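Local coordinates for protein N-acetylglucosaminidase (PDB 6INX) that probably hydrolyses N-acetylglucosamine-containing glycans as a family 18 glycoside hydrolase built on a TIM barrel, at residues A223-K227 with E228-I232; R14-P17 with E18-K21. All coordinates share one frame; numbering follows the deposited sequence.

Contact 1: residues A223-K227 with E228-I232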
loop_
_atom_site.group_PDB
_atom_site.type_symbol
_atom_site.label_atom_id
_atom_site.label_comp_id
_atom_site.label_asym_id
_atom_site.label_seq_id
_atom_site.Cartn_x
_atom_site.Cartn_y
_atom_site.Cartn_z
ATOM N N ALA A 223 0.674 1.459 -18.298
ATOM C CA ALA A 223 -0.578 0.773 -18.580
ATOM C C ALA A 223 -1.159 1.157 -19.934
ATOM O O ALA A 223 -2.133 0.534 -20.372
ATOM C CB ALA A 223 -1.587 1.050 -17.456
ATOM N N GLY A 224 -0.595 2.160 -20.604
ATOM C CA GLY A 224 -1.003 2.504 -21.948
ATOM C C GLY A 224 -1.774 3.800 -22.119
ATOM O O GLY A 224 -2.360 4.005 -23.187
ATOM N N VAL A 225 -1.782 4.686 -21.131
ATOM C CA VAL A 225 -2.428 5.990 -21.259
ATOM C C VAL A 225 -1.414 6.955 -21.864
ATOM O O VAL A 225 -0.326 7.123 -21.293
ATOM C CB VAL A 225 -2.941 6.515 -19.917
ATOM C CG1 VAL A 225 -3.618 7.865 -20.125
ATOM C CG2 VAL A 225 -3.890 5.510 -19.272
ATOM N N PRO A 226 -1.718 7.597 -22.984
ATOM C CA PRO A 226 -0.779 8.569 -23.555
ATOM C C PRO A 226 -0.553 9.730 -22.599
ATOM O O PRO A 226 -1.477 10.194 -21.930
ATOM C CB PRO A 226 -1.487 9.038 -24.831
ATOM C CG PRO A 226 -2.497 7.973 -25.145
ATOM C CD PRO A 226 -2.920 7.411 -23.816
ATOM N N LYS A 227 0.693 10.213 -22.548
ATOM C CA LYS A 227 1.011 11.326 -21.657
ATOM C C LYS A 227 0.128 12.535 -21.933
ATOM O O LYS A 227 -0.283 13.241 -21.003
ATOM C CB LYS A 227 2.476 11.716 -21.828
ATOM C CG LYS A 227 3.422 10.733 -21.213
ATOM C CD LYS A 227 4.736 11.407 -20.932
ATOM C CE LYS A 227 5.266 10.956 -19.609
ATOM N NZ LYS A 227 5.367 9.472 -19.533
ATOM N N GLU A 228 -0.162 12.805 -23.207
ATOM C CA GLU A 228 -0.958 13.974 -23.559
ATOM C C GLU A 228 -2.393 13.885 -23.059
ATOM O O GLU A 228 -3.132 14.872 -23.171
ATOM C CB GLU A 228 -0.929 14.209 -25.074
ATOM C CG GLU A 228 -1.633 13.139 -25.885
ATOM C CD GLU A 228 -0.682 12.065 -26.388
ATOM O OE1 GLU A 228 -0.995 11.448 -27.430
ATOM O OE2 GLU A 228 0.375 11.834 -25.750
ATOM N N LYS A 229 -2.802 12.740 -22.510
ATOM C CA LYS A 229 -4.122 12.595 -21.910
ATOM C C LYS A 229 -4.109 12.579 -20.388
ATOM O O LYS A 229 -5.172 12.405 -19.785
ATOM C CB LYS A 229 -4.823 11.325 -22.422
ATOM C CG LYS A 229 -5.332 11.422 -23.849
ATOM C CD LYS A 229 -6.239 10.252 -24.185
ATOM C CE LYS A 229 -6.869 10.438 -25.554
ATOM N NZ LYS A 229 -7.771 9.312 -25.913
ATOM N N ILE A 230 -2.959 12.740 -19.742
ATOM C CA ILE A 230 -2.876 12.615 -18.292
ATOM C C ILE A 230 -2.966 13.989 -17.650
ATOM O O ILE A 230 -2.120 14.854 -17.894
ATOM C CB ILE A 230 -1.599 11.883 -17.862
ATOM C CG1 ILE A 230 -1.665 10.435 -18.352
ATOM C CG2 ILE A 230 -1.451 11.944 -16.350
ATOM C CD1 ILE A 230 -0.462 9.591 -17.989
ATOM N N VAL A 231 -3.969 14.163 -16.795
ATOM C CA VAL A 231 -4.152 15.356 -15.980
ATOM C C VAL A 231 -3.901 14.937 -14.533
ATOM O O VAL A 231 -4.542 14.002 -14.040
ATOM C CB VAL A 231 -5.571 15.916 -16.168
ATOM C CG1 VAL A 231 -5.888 17.010 -15.142
ATOM C CG2 VAL A 231 -5.754 16.423 -17.604
ATOM N N ILE A 232 -2.949 15.591 -13.856
ATOM C CA ILE A 232 -2.645 15.217 -12.469
ATOM C C ILE A 232 -3.484 16.024 -11.489
ATOM O O ILE A 232 -4.179 16.963 -11.881
ATOM C CB ILE A 232 -1.142 15.315 -12.142
ATOM C CG1 ILE A 232 -0.665 16.769 -12.245
ATOM C CG2 ILE A 232 -0.347 14.398 -13.056
ATOM C CD1 ILE A 232 0.708 17.024 -11.604
#
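The carbonyl oxygen of P226 takes the N-H of K229, with P226 O 2.9 Å from K229 N, and the methylene CG1 of I230 rests against the same oxygen. One residue on, the pattern repeats: I230 N donates to K227 O at 3.0 Å and an N-H...O angle of 169°. Both bonds span i to i+3, the spacing of a 3-10 turn. The pair makes a worked example of how a barrel passes from helix to strand, the single turn steering the chain into the strand that starts at I230. V225 CG1 meets I230 CG1 at 3.7 Å, the two side chains crossing obliquely. V225 reaches I230 with this methyl because CG1 lies opposite the backbone nitrogen (chi1 -179°). Lacking CG1, an alanine in place of I230 would probably cost V225 CG1 this contact and open a gap beside the P226 carbonyl. On the outer side E228 folds back, bent at chi2 (-95°), and lays its carboxylate against the proline ring, OE2 3.5 Å from P226 CB. K229 instead runs out extended, and its NZ is hydrogen-bonded to the backbone oxygens of Q174 and L177. Before the turn, G224, with positive phi, ends helix 213-222 in a Schellman motif. V225 also touches V180 of strand 179-183, I230 packs on V221 of the helix and L182 of that strand, and strand 230-235 continues into the parallel barrel between strands 179-183 and 320-324.

Contact 2: residues R14-P17 with E18-K21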
loop_
_atom_site.group_PDB
_atom_site.type_symbol
_atom_site.label_atom_id
_atom_site.label_comp_id
_atom_site.label_asym_id
_atom_site.label_seq_id
_atom_site.Cartn_x
_atom_site.Cartn_y
_atom_site.Cartn_z
ATOM N N ARG A 14 -23.292 23.639 -5.422
ATOM C CA ARG A 14 -23.591 24.681 -4.446
ATOM C C ARG A 14 -22.667 25.887 -4.594
ATOM O O ARG A 14 -23.052 27.009 -4.235
ATOM C CB ARG A 14 -23.491 24.073 -3.048
ATOM C CG ARG A 14 -23.607 25.034 -1.884
ATOM C CD ARG A 14 -23.521 24.261 -0.573
ATOM N NE ARG A 14 -24.436 23.121 -0.561
ATOM C CZ ARG A 14 -25.751 23.217 -0.382
ATOM N NH1 ARG A 14 -26.318 24.404 -0.198
ATOM N NH2 ARG A 14 -26.502 22.124 -0.394
ATOM N N HIS A 15 -21.465 25.695 -5.137
ATOM C CA HIS A 15 -20.488 26.773 -5.257
ATOM C C HIS A 15 -20.493 27.461 -6.616
ATOM O O HIS A 15 -19.763 28.440 -6.796
ATOM C CB HIS A 15 -19.074 26.267 -4.943
ATOM C CG HIS A 15 -18.899 25.817 -3.527
ATOM N ND1 HIS A 15 -18.015 24.824 -3.166
ATOM C CD2 HIS A 15 -19.501 26.222 -2.384
ATOM C CE1 HIS A 15 -18.080 24.635 -1.859
ATOM N NE2 HIS A 15 -18.974 25.470 -1.362
ATOM N N LEU A 16 -21.281 26.977 -7.573
ATOM C CA LEU A 16 -21.344 27.616 -8.888
ATOM C C LEU A 16 -21.609 29.117 -8.836
ATOM O O LEU A 16 -20.932 29.859 -9.565
ATOM C CB LEU A 16 -22.342 26.880 -9.793
ATOM C CG LEU A 16 -21.906 25.499 -10.294
ATOM C CD1 LEU A 16 -23.107 24.765 -10.902
ATOM C CD2 LEU A 16 -20.752 25.608 -11.289
ATOM N N PRO A 17 -22.545 29.628 -8.027
ATOM C CA PRO A 17 -22.769 31.087 -8.008
ATOM C C PRO A 17 -21.588 31.889 -7.497
ATOM O O PRO A 17 -21.533 33.101 -7.737
ATOM C CB PRO A 17 -23.993 31.253 -7.095
ATOM C CG PRO A 17 -24.657 29.914 -7.083
ATOM C CD PRO A 17 -23.542 28.921 -7.203
ATOM N N GLU A 18 -20.643 31.266 -6.802
ATOM C CA GLU A 18 -19.487 32.000 -6.308
ATOM C C GLU A 18 -18.434 32.256 -7.380
ATOM O O GLU A 18 -17.527 33.062 -7.147
ATOM C CB GLU A 18 -18.869 31.269 -5.115
ATOM C CG GLU A 18 -19.847 31.049 -3.975
ATOM C CD GLU A 18 -19.348 30.039 -2.966
ATOM O OE1 GLU A 18 -18.136 29.739 -2.973
ATOM O OE2 GLU A 18 -20.169 29.544 -2.163
ATOM N N LEU A 19 -18.536 31.610 -8.540
ATOM C CA LEU A 19 -17.548 31.805 -9.591
ATOM C C LEU A 19 -17.640 33.220 -10.150
ATOM O O LEU A 19 -18.723 33.688 -10.517
ATOM C CB LEU A 19 -17.759 30.784 -10.707
ATOM C CG LEU A 19 -17.283 29.359 -10.400
ATOM C CD1 LEU A 19 -17.963 28.361 -11.320
ATOM C CD2 LEU A 19 -15.770 29.266 -10.531
ATOM N N THR A 20 -16.499 33.897 -10.210
ATOM C CA THR A 20 -16.393 35.236 -10.768
ATOM C C THR A 20 -15.766 35.163 -12.154
ATOM O O THR A 20 -15.148 34.165 -12.530
ATOM C CB THR A 20 -15.530 36.119 -9.868
ATOM O OG1 THR A 20 -14.178 35.644 -9.889
ATOM C CG2 THR A 20 -16.052 36.092 -8.440
ATOM N N LYS A 21 -15.928 36.248 -12.918
ATOM C CA LYS A 21 -15.357 36.277 -14.261
ATOM C C LYS A 21 -13.843 36.098 -14.224
ATOM O O LYS A 21 -13.277 35.368 -15.050
ATOM C CB LYS A 21 -15.734 37.574 -14.981
ATOM C CG LYS A 21 -15.021 37.750 -16.321
ATOM C CD LYS A 21 -15.952 38.261 -17.408
ATOM C CE LYS A 21 -16.122 39.769 -17.328
ATOM N NZ LYS A 21 -17.049 40.273 -18.384
HETATM O O HOH W 1 -21.289 32.380 -10.734
HETATM O O HOH W 2 -20.668 35.687 -9.210
#
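H15 and E18 lie side by side on one 3-10 turn that follows strand 6-12 of the TIM barrel. The carboxylate approaches the imidazole obliquely, with E18 OE2 3.4 Å from H15 CD2 and the two planes 43° apart. CG of E18 lies opposite its own carbonyl carbon (chi1 -57°), which turns the chain back toward H15, and the extended remainder brings the carboxylate beside the ring. The nearest ring nitrogen, H15 NE2, stays 4.3 Å from E18 OE2, so the two groups are neighbours rather than a salt bridge. The other, ND1, is hydrogen-bonded to E325, which helps to set how the imidazole is turned. The backbone supplies the next layer: E18 N donates to H15 O, and L19 N to L16 O with an N-H...O angle of 164°. The second of these bonds holds L19 one turn on from L16, and on the buried side CD2 of L16 meets CD1 of L19 at 3.9 Å. Both leucines lean on L56 of helix 53-59, while I32 and I30 of strand 29-38 back L16 and L19. Y326 touches H15 and L19. T20 is the N-cap of helix 21-24: its OG1 caps a backbone N of the first turn, and the side chain of E23 accepts from T20 N. At the end of the turn, one water donates to two carbonyls, 2.8 Å from L16 O and 2.9 Å from L19 O.

From the N terminus the chain first runs along strand 6-12 and then winds through contact 2, which closes the short loop ahead of helix 21-24. Roughly two hundred residues later, helix 213-222 ends and contact 1 closes the turn into strand 230-235. The two are in series, neither nested nor crossed, with centres about 30 Å apart and nearest atoms about 16 Å apart. Contact 2 follows a strand and contact 1 precedes one, so they illustrate the two kinds of connection in an alternating barrel: strand to helix, and helix to strand. The strands concerned, 6-12 and 230-235, both pair in parallel with strand 320-324, which joins their neighbourhoods through one sheet.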